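Local coordinates for conserved hypothetical protein (Bacteroides thetaiotaomicron, PDB 2FB6) that is of unknown function but folds as a small alpha/beta protein around a five-stranded parallel sheet, probably of the DsrE-like type, at residues 27-32 against 36-41; 66-71 against 93-98. All blocks are in the same frame, centred on the assembly; numbering follows the deposited sequence. Where two conformers were deposited one is given.

Contact 1 of 2, residues 27-32 against 36-41; sequences AMYALN and RGWWKH
Tyr29 reaches the two tryptophans that follow the helix with the end of its phenol: its OH accepts a hydrogen bond from Trp39 NE1, 2.9 Å away and nearly straight at 162°. The hydroxyl oxygen lies in the indole plane, where the N-H points, while the two rings stand almost perpendicular, planes 82° apart. With CG anti to the backbone N (chi1 -180°), the ring leaves the helix beside its own carbonyl carbon, which carries the hydroxyl across to Trp39. Its ring carbon CE1 meanwhile meets Trp38 CE3 at 4.1 Å, the two side chains crossing obliquely, so one tyrosine touches both indoles. A phenylalanine here would probably keep the ring packing but leave the indole N-H of Trp39 without this acceptor. One turn on, Asn32 serves both its own helix and the chain leaving it. Its ND2 bonds back to Met28 O (2.9 Å), which also takes the backbone N of Asn32 from the opposite face of the carbonyl; this fixes the amide. In one of the two Arg36 conformers, OD1 of Asn32 alone stands over the centre of the guanidinium, 3.2 Å from Arg36 CZ, with the amide plane steep to it and the N-H groups badly angled for hydrogen bonding. The backbone O of Asn32 accepts from Arg36 N at 2.9 Å, and Asn32 CB rests near Trp38 CZ3. Past Gly37, whose positive phi ends the helical path, the chain turns into strand 41-46. This surface corner thus ties helix 19-36 to the connection that follows it, with Tyr29 and Trp39 both resting on Leu10 of strand 9-14.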
ATOM      1  N   ALA A  27      -7.145   5.505  -2.663  1.00 13.49           N
ATOM      2  CA  ALA A  27      -7.876   4.277  -2.983  1.00 13.29           C
ATOM      3  C   ALA A  27      -8.583   4.375  -4.328  1.00 13.77           C
ATOM      4  O   ALA A  27      -8.575   3.420  -5.115  1.00 13.62           O
ATOM      5  CB  ALA A  27      -8.863   3.914  -1.880  1.00 13.66           C
HETATM    6  N   MSE A  28      -9.177   5.532  -4.609  1.00 13.31           N
HETATM    7  CA  MSE A  28      -9.887   5.683  -5.867  0.50 13.19           C
HETATM    8  C   MSE A  28      -8.954   5.550  -7.073  1.00 13.50           C
HETATM    9  O   MSE A  28      -9.271   4.846  -8.054  1.00 13.53           O
HETATM   10  CB  MSE A  28     -10.625   7.004  -5.923  0.50 13.72           C
HETATM   11  CG  MSE A  28     -11.520   7.074  -7.109  0.50 12.60           C
HETATM   12 SE   MSE A  28     -12.450   8.723  -7.061  0.35 13.75          SE
HETATM   13  CE  MSE A  28     -11.046   9.908  -7.793  0.50 14.87           C
ATOM     14  N   TYR A  29      -7.784   6.179  -7.009  1.00 12.29           N
ATOM     15  CA  TYR A  29      -6.875   6.077  -8.147  1.00 12.02           C
ATOM     16  C   TYR A  29      -6.296   4.662  -8.260  1.00 11.65           C
ATOM     17  O   TYR A  29      -6.198   4.116  -9.361  1.00 11.62           O
ATOM     18  CB  TYR A  29      -5.769   7.116  -8.048  1.00 11.83           C
ATOM     19  CG  TYR A  29      -4.813   7.046  -9.219  1.00 10.69           C
ATOM     20  CD1 TYR A  29      -5.250   7.297 -10.529  1.00 10.97           C
ATOM     21  CD2 TYR A  29      -3.459   6.742  -9.022  1.00 10.79           C
ATOM     22  CE1 TYR A  29      -4.361   7.238 -11.615  1.00  9.99           C
ATOM     23  CE2 TYR A  29      -2.581   6.680 -10.096  1.00 12.54           C
ATOM     24  CZ  TYR A  29      -3.027   6.922 -11.379  1.00 11.77           C
ATOM     25  OH  TYR A  29      -2.118   6.833 -12.419  1.00 12.16           O
ATOM     26  N   ALA A  30      -5.944   4.059  -7.131  1.00 12.01           N
ATOM     27  CA  ALA A  30      -5.335   2.738  -7.175  1.00 11.41           C
ATOM     28  C   ALA A  30      -6.329   1.702  -7.718  1.00 11.61           C
ATOM     29  O   ALA A  30      -6.002   0.896  -8.627  1.00 12.38           O
ATOM     30  CB  ALA A  30      -4.823   2.341  -5.801  1.00 11.64           C
ATOM     31  N   LEU A  31      -7.556   1.744  -7.203  1.00 11.98           N
ATOM     32  CA  LEU A  31      -8.577   0.774  -7.631  1.00 12.60           C
ATOM     33  C   LEU A  31      -8.920   0.916  -9.102  1.00 12.41           C
ATOM     34  O   LEU A  31      -8.987  -0.082  -9.845  1.00 13.08           O
ATOM     35  CB  LEU A  31      -9.847   0.891  -6.782  1.00 13.02           C
ATOM     36  CG  LEU A  31      -9.777   0.174  -5.448  1.00 15.03           C
ATOM     37  CD1 LEU A  31     -10.846   0.707  -4.513  1.00 17.06           C
ATOM     38  CD2 LEU A  31      -9.945  -1.338  -5.698  1.00 15.90           C
ATOM     39  N   ASN A  32      -9.145   2.153  -9.538  1.00 12.19           N
ATOM     40  CA  ASN A  32      -9.502   2.373 -10.937  1.00 12.26           C
ATOM     41  C   ASN A  32      -8.345   2.023 -11.857  1.00 12.74           C
ATOM     42  O   ASN A  32      -8.545   1.411 -12.917  1.00 13.18           O
ATOM     43  CB  ASN A  32      -9.975   3.806 -11.158  1.00 12.33           C
ATOM     44  CG  ASN A  32     -11.438   3.976 -10.814  1.00 14.40           C
ATOM     45  OD1 ASN A  32     -12.295   3.838 -11.681  1.00 18.01           O
ATOM     46  ND2 ASN A  32     -11.739   4.242  -9.538  1.00 15.55           N
ATOM     47  N   ARG A  36      -8.908  -0.953 -14.549  1.00 14.18           N
ATOM     48  CA  ARG A  36      -8.968  -0.509 -15.945  0.50 14.88           C
ATOM     49  C   ARG A  36      -7.687  -0.790 -16.724  1.00 14.97           C
ATOM     50  O   ARG A  36      -7.645  -0.592 -17.947  1.00 15.98           O
ATOM     51  CB  ARG A  36      -9.305   0.980 -16.020  0.50 15.17           C
ATOM     52  CG  ARG A  36     -10.659   1.313 -15.452  0.50 16.12           C
ATOM     53  CD  ARG A  36     -10.957   2.791 -15.545  0.50 19.85           C
ATOM     54  NE  ARG A  36     -12.294   3.075 -15.040  0.50 18.55           N
ATOM     55  CZ  ARG A  36     -12.774   4.288 -14.783  0.50 27.55           C
ATOM     56  NH1 ARG A  36     -12.033   5.371 -14.975  0.50 20.88           N
ATOM     57  NH2 ARG A  36     -14.011   4.408 -14.331  0.50 20.76           N
ATOM     58  N   GLY A  37      -6.651  -1.233 -16.024  1.00 14.40           N
ATOM     59  CA  GLY A  37      -5.412  -1.623 -16.686  1.00 13.97           C
ATOM     60  C   GLY A  37      -4.496  -0.453 -16.985  1.00 13.97           C
ATOM     61  O   GLY A  37      -3.573  -0.573 -17.793  1.00 15.24           O
ATOM     62  N   TRP A  38      -4.724   0.679 -16.311  1.00 13.68           N
ATOM     63  CA  TRP A  38      -3.828   1.825 -16.464  1.00 12.91           C
ATOM     64  C   TRP A  38      -2.430   1.509 -15.941  1.00 12.62           C
ATOM     65  O   TRP A  38      -1.429   1.988 -16.484  1.00 13.23           O
ATOM     66  CB  TRP A  38      -4.364   3.050 -15.720  1.00 13.55           C
ATOM     67  CG  TRP A  38      -5.698   3.534 -16.198  1.00 14.09           C
ATOM     68  CD1 TRP A  38      -6.291   3.278 -17.403  1.00 14.84           C
ATOM     69  CD2 TRP A  38      -6.589   4.413 -15.491  1.00 13.47           C
ATOM     70  NE1 TRP A  38      -7.520   3.917 -17.478  1.00 16.07           N
ATOM     71  CE2 TRP A  38      -7.719   4.620 -16.315  1.00 15.01           C
ATOM     72  CE3 TRP A  38      -6.551   5.015 -14.225  1.00 14.59           C
ATOM     73  CZ2 TRP A  38      -8.794   5.429 -15.922  1.00 15.30           C
ATOM     74  CZ3 TRP A  38      -7.630   5.810 -13.831  1.00 14.14           C
ATOM     75  CH2 TRP A  38      -8.731   6.008 -14.680  1.00 15.03           C
ATOM     76  N   TRP A  39      -2.392   0.722 -14.862  1.00 12.39           N
ATOM     77  CA  TRP A  39      -1.159   0.167 -14.340  1.00 12.30           C
ATOM     78  C   TRP A  39      -1.339  -1.331 -14.226  1.00 12.41           C
ATOM     79  O   TRP A  39      -2.313  -1.779 -13.621  1.00 13.85           O
ATOM     80  CB  TRP A  39      -0.839   0.736 -12.958  1.00 12.10           C
ATOM     81  CG  TRP A  39      -0.479   2.171 -13.006  1.00 11.59           C
ATOM     82  CD1 TRP A  39      -1.263   3.240 -12.653  1.00 11.74           C
ATOM     83  CD2 TRP A  39       0.766   2.712 -13.449  1.00 10.29           C
ATOM     84  NE1 TRP A  39      -0.573   4.409 -12.854  1.00 12.29           N
ATOM     85  CE2 TRP A  39       0.676   4.115 -13.341  1.00 11.86           C
ATOM     86  CE3 TRP A  39       1.960   2.142 -13.934  1.00 11.80           C
ATOM     87  CZ2 TRP A  39       1.720   4.960 -13.705  1.00 12.56           C
ATOM     88  CZ3 TRP A  39       3.002   2.983 -14.276  1.00 12.39           C
ATOM     89  CH2 TRP A  39       2.878   4.382 -14.157  1.00 12.37           C
ATOM     90  N   LYS A  40      -0.419  -2.115 -14.793  1.00 12.44           N
ATOM     91  CA  LYS A  40      -0.537  -3.569 -14.691  1.00 12.81           C
ATOM     92  C   LYS A  40      -0.248  -4.054 -13.271  1.00 13.11           C
ATOM     93  O   LYS A  40      -0.816  -5.047 -12.821  1.00 13.90           O
ATOM     94  CB  LYS A  40       0.366  -4.263 -15.710  1.00 12.85           C
ATOM     95  CG  LYS A  40      -0.044  -3.971 -17.136  1.00 14.48           C
ATOM     96  CD  LYS A  40       0.840  -4.727 -18.136  1.00 17.13           C
ATOM     97  CE  LYS A  40       0.513  -4.320 -19.572  1.00 21.15           C
ATOM     98  NZ  LYS A  40      -0.894  -4.651 -19.894  1.00 23.75           N
ATOM     99  N   HIS A  41       0.625  -3.332 -12.571  1.00 13.24           N
ATOM    100  CA  HIS A  41       1.037  -3.709 -11.208  1.00 12.69           C
ATOM    101  C   HIS A  41       0.945  -2.492 -10.332  1.00 12.45           C
ATOM    102  O   HIS A  41       1.432  -1.445 -10.716  1.00 12.49           O
ATOM    103  CB  HIS A  41       2.488  -4.220 -11.216  1.00 14.31           C
ATOM    104  CG  HIS A  41       2.704  -5.333 -12.191  1.00 16.55           C
ATOM    105  ND1 HIS A  41       3.268  -5.136 -13.432  1.00 19.64           N
ATOM    106  CD2 HIS A  41       2.374  -6.642 -12.131  1.00 20.02           C
ATOM    107  CE1 HIS A  41       3.292  -6.284 -14.091  1.00 19.79           C
ATOM    108  NE2 HIS A  41       2.758  -7.212 -13.321  1.00 21.43           N
TER

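Contact 2 of 2, residues 66-71 against 93-98; sequences EMLQSG and LGITVR
Leu93 meets helix 58-70 through its backbone: its carbonyl O sits 3.2 Å from Leu68 CD1, a close approach of a methyl to an oxygen. Gly94 comes next, and Leu68 packs on its carbonyl too, with CD1 3.7 Å and CD2 3.9 Å from Gly94 O. Both methyls approach that oxygen from the Leu68 side, while only CD1 reaches Leu93 O. The leucine gets there with CG anti to its carbonyl carbon (chi1 -70°), extending from the helix toward the turn. Gly94 is the positive-phi residue of a Schellman motif that closes helix 87-92; its backbone angles suit a glycine, and Leu68 CD1 packs close to where a CB would be. Leu68, in the last turn of helix 58-70, thus lies against the Gly94 turn, and Gly71 closes its own helix with the same Schellman motif, its N returning to Leu68 O at 3.1 Å. Each of these helices leads on into a strand of the parallel sheet, 58-70 into 73-77 and 87-92 into 96-98. At the end of helix 58-70, Ser70 OG also gives a hydrogen bond to Met67 O. Ile95 follows, buried, and its CG1 approaches Leu68 CD1 at 4.4 Å, the one apolar side-chain pair across the contact. Leu68 and Ile95 both pack on Ile74 of strand 73-77, and Ile95 also touches Ile90 of helix 87-92. From Thr96 the chain enters strand 96-98, at one margin of the sheet, where Thr96 and Arg98 exchange backbone hydrogen bonds with strand 73-77 and, for Arg98, also with Gln78, while Arg98 NH2 forms a salt bridge with Glu75.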
ATOM      1  N   GLU A  66     -11.133  -4.425  -0.767  1.00 13.99           N
ATOM      2  CA  GLU A  66     -11.458  -4.247  -2.186  0.60 14.55           C
ATOM      3  C   GLU A  66     -10.185  -4.125  -3.004  1.00 13.96           C
ATOM      4  O   GLU A  66     -10.089  -4.695  -4.098  1.00 13.95           O
ATOM      5  CB  GLU A  66     -12.367  -3.036  -2.437  0.60 14.64           C
ATOM      6  CG  GLU A  66     -12.927  -2.989  -3.878  0.60 15.64           C
ATOM      7  CD  GLU A  66     -13.730  -1.734  -4.188  0.60 15.98           C
ATOM      8  OE1 GLU A  66     -14.053  -0.985  -3.247  0.60 18.57           O
ATOM      9  OE2 GLU A  66     -14.028  -1.480  -5.385  0.60 18.04           O
HETATM   10  N   MSE A  67      -9.206  -3.388  -2.483  1.00 13.96           N
HETATM   11  CA  MSE A  67      -7.954  -3.245  -3.221  1.00 14.22           C
HETATM   12  C   MSE A  67      -7.263  -4.595  -3.367  1.00 13.40           C
HETATM   13  O   MSE A  67      -6.819  -4.952  -4.460  1.00 13.61           O
HETATM   14  CB  MSE A  67      -7.048  -2.196  -2.567  1.00 14.12           C
HETATM   15  CG  MSE A  67      -7.549  -0.788  -2.839  1.00 15.60           C
HETATM   16 SE   MSE A  67      -6.319   0.588  -2.287  0.70 19.48          SE
HETATM   17  CE  MSE A  67      -6.647   0.331  -0.687  1.00 12.64           C
ATOM     18  N   LEU A  68      -7.202  -5.361  -2.282  1.00 13.88           N
ATOM     19  CA  LEU A  68      -6.573  -6.685  -2.373  1.00 13.91           C
ATOM     20  C   LEU A  68      -7.292  -7.601  -3.360  1.00 14.29           C
ATOM     21  O   LEU A  68      -6.637  -8.335  -4.103  1.00 14.45           O
ATOM     22  CB  LEU A  68      -6.450  -7.356  -1.000  1.00 13.34           C
ATOM     23  CG  LEU A  68      -5.424  -6.713  -0.054  1.00 14.64           C
ATOM     24  CD1 LEU A  68      -5.600  -7.196   1.390  1.00 15.44           C
ATOM     25  CD2 LEU A  68      -3.982  -6.987  -0.505  1.00 14.36           C
ATOM     26  N   GLN A  69      -8.620  -7.532  -3.386  1.00 15.09           N
ATOM     27  CA  GLN A  69      -9.414  -8.369  -4.299  0.60 16.64           C
ATOM     28  C   GLN A  69      -9.120  -8.015  -5.753  1.00 15.76           C
ATOM     29  O   GLN A  69      -9.190  -8.874  -6.633  1.00 16.01           O
ATOM     30  CB  GLN A  69     -10.912  -8.212  -4.031  0.60 16.48           C
ATOM     31  CG  GLN A  69     -11.407  -8.789  -2.724  0.60 18.75           C
ATOM     32  CD  GLN A  69     -12.907  -8.596  -2.573  0.60 19.22           C
ATOM     33  OE1 GLN A  69     -13.695  -9.237  -3.272  0.60 25.31           O
ATOM     34  NE2 GLN A  69     -13.310  -7.701  -1.677  0.60 24.67           N
ATOM     35  N   SER A  70      -8.799  -6.747  -6.014  1.00 14.92           N
ATOM     36  CA  SER A  70      -8.520  -6.321  -7.393  1.00 14.33           C
ATOM     37  C   SER A  70      -7.118  -6.729  -7.867  1.00 13.79           C
ATOM     38  O   SER A  70      -6.803  -6.574  -9.040  1.00 14.32           O
ATOM     39  CB  SER A  70      -8.657  -4.803  -7.524  1.00 14.86           C
ATOM     40  OG  SER A  70      -7.506  -4.160  -6.998  1.00 16.12           O
ATOM     41  N   GLY A  71      -6.273  -7.208  -6.958  1.00 13.53           N
ATOM     42  CA  GLY A  71      -4.916  -7.601  -7.318  1.00 13.16           C
ATOM     43  C   GLY A  71      -3.836  -6.585  -7.011  1.00 12.71           C
ATOM     44  O   GLY A  71      -2.671  -6.806  -7.354  1.00 12.74           O
ATOM     45  N   LEU A  93      -5.947  -8.902   7.687  1.00 16.05           N
ATOM     46  CA  LEU A  93      -6.598  -8.214   6.562  1.00 15.45           C
ATOM     47  C   LEU A  93      -6.069  -8.702   5.224  1.00 15.49           C
ATOM     48  O   LEU A  93      -6.613  -8.353   4.172  1.00 16.79           O
ATOM     49  CB  LEU A  93      -6.406  -6.694   6.643  1.00 15.44           C
ATOM     50  CG  LEU A  93      -7.090  -5.982   7.805  1.00 15.87           C
ATOM     51  CD1 LEU A  93      -6.570  -4.573   7.922  1.00 16.60           C
ATOM     52  CD2 LEU A  93      -8.623  -6.005   7.620  1.00 17.39           C
ATOM     53  N   GLY A  94      -4.999  -9.492   5.256  1.00 15.26           N
ATOM     54  CA  GLY A  94      -4.389  -9.985   4.037  1.00 14.86           C
ATOM     55  C   GLY A  94      -3.226  -9.145   3.535  1.00 14.41           C
ATOM     56  O   GLY A  94      -2.736  -9.337   2.414  1.00 14.47           O
ATOM     57  N   ILE A  95      -2.779  -8.211   4.377  1.00 14.19           N
ATOM     58  CA  ILE A  95      -1.615  -7.369   4.087  1.00 13.01           C
ATOM     59  C   ILE A  95      -0.339  -8.126   4.469  1.00 13.49           C
ATOM     60  O   ILE A  95      -0.294  -8.801   5.515  1.00 13.52           O
ATOM     61  CB  ILE A  95      -1.733  -6.030   4.858  1.00 13.19           C
ATOM     62  CG1 ILE A  95      -2.932  -5.224   4.349  1.00 13.24           C
ATOM     63  CG2 ILE A  95      -0.463  -5.207   4.758  1.00 13.24           C
ATOM     64  CD1 ILE A  95      -3.396  -4.139   5.321  1.00 13.71           C
ATOM     65  N   THR A  96       0.685  -8.002   3.624  1.00 12.87           N
ATOM     66  CA  THR A  96       1.988  -8.615   3.897  1.00 13.59           C
ATOM     67  C   THR A  96       2.728  -7.761   4.908  1.00 13.01           C
ATOM     68  O   THR A  96       2.951  -6.581   4.682  1.00 15.02           O
ATOM     69  CB  THR A  96       2.842  -8.749   2.611  1.00 13.95           C
ATOM     70  OG1 THR A  96       2.172  -9.623   1.701  1.00 17.05           O
ATOM     71  CG2 THR A  96       4.252  -9.309   2.933  1.00 15.00           C
ATOM     72  N   VAL A  97       3.128  -8.357   6.020  1.00 12.77           N
ATOM     73  CA  VAL A  97       3.893  -7.623   7.007  1.00 12.77           C
ATOM     74  C   VAL A  97       5.334  -8.100   6.928  1.00 12.50           C
ATOM     75  O   VAL A  97       5.603  -9.298   7.058  1.00 13.03           O
ATOM     76  CB  VAL A  97       3.321  -7.845   8.430  1.00 13.03           C
ATOM     77  CG1 VAL A  97       4.205  -7.240   9.501  1.00 14.54           C
ATOM     78  CG2 VAL A  97       1.910  -7.284   8.526  1.00 13.63           C
ATOM     79  N   ARG A  98       6.253  -7.168   6.666  1.00 12.05           N
ATOM     80  CA  ARG A  98       7.662  -7.513   6.586  1.00 11.98           C
ATOM     81  C   ARG A  98       8.530  -6.303   6.881  1.00 12.00           C
ATOM     82  O   ARG A  98       8.058  -5.161   6.856  1.00 11.27           O
ATOM     83  CB  ARG A  98       7.996  -8.109   5.218  1.00 12.90           C
ATOM     84  CG  ARG A  98       7.946  -7.156   4.078  1.00 14.27           C
ATOM     85  CD  ARG A  98       8.570  -7.860   2.876  1.00 17.25           C
ATOM     86  NE  ARG A  98       8.364  -7.102   1.667  1.00 16.80           N
ATOM     87  CZ  ARG A  98       9.040  -7.289   0.537  1.00 14.89           C
ATOM     88  NH1 ARG A  98      10.008  -8.201   0.451  1.00 14.61           N
ATOM     89  NH2 ARG A  98       8.765  -6.530  -0.503  1.00 14.85           N
TER

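Contact 1 lies at the surface and contact 2 is partly buried, and their chemistry follows. Contact 1 joins one helix to the loop directly after it, through aromatic rings, an indole-to-phenol hydrogen bond and an amide oxygen over a guanidinium. Contact 2 brings together segments 22 residues apart with no hydrogen bond between them, resting on leucine methyls against backbone carbonyls and an isoleucine. Their centres are 14 Å apart, yet they touch: Leu31 of helix 19-36 packs on helix 58-70, its CG lying 3.6 Å from Met67 CG. A glycine follows the helix end in contact 1 and in both segments of contact 2, each time ahead of a strand of the same parallel sheet.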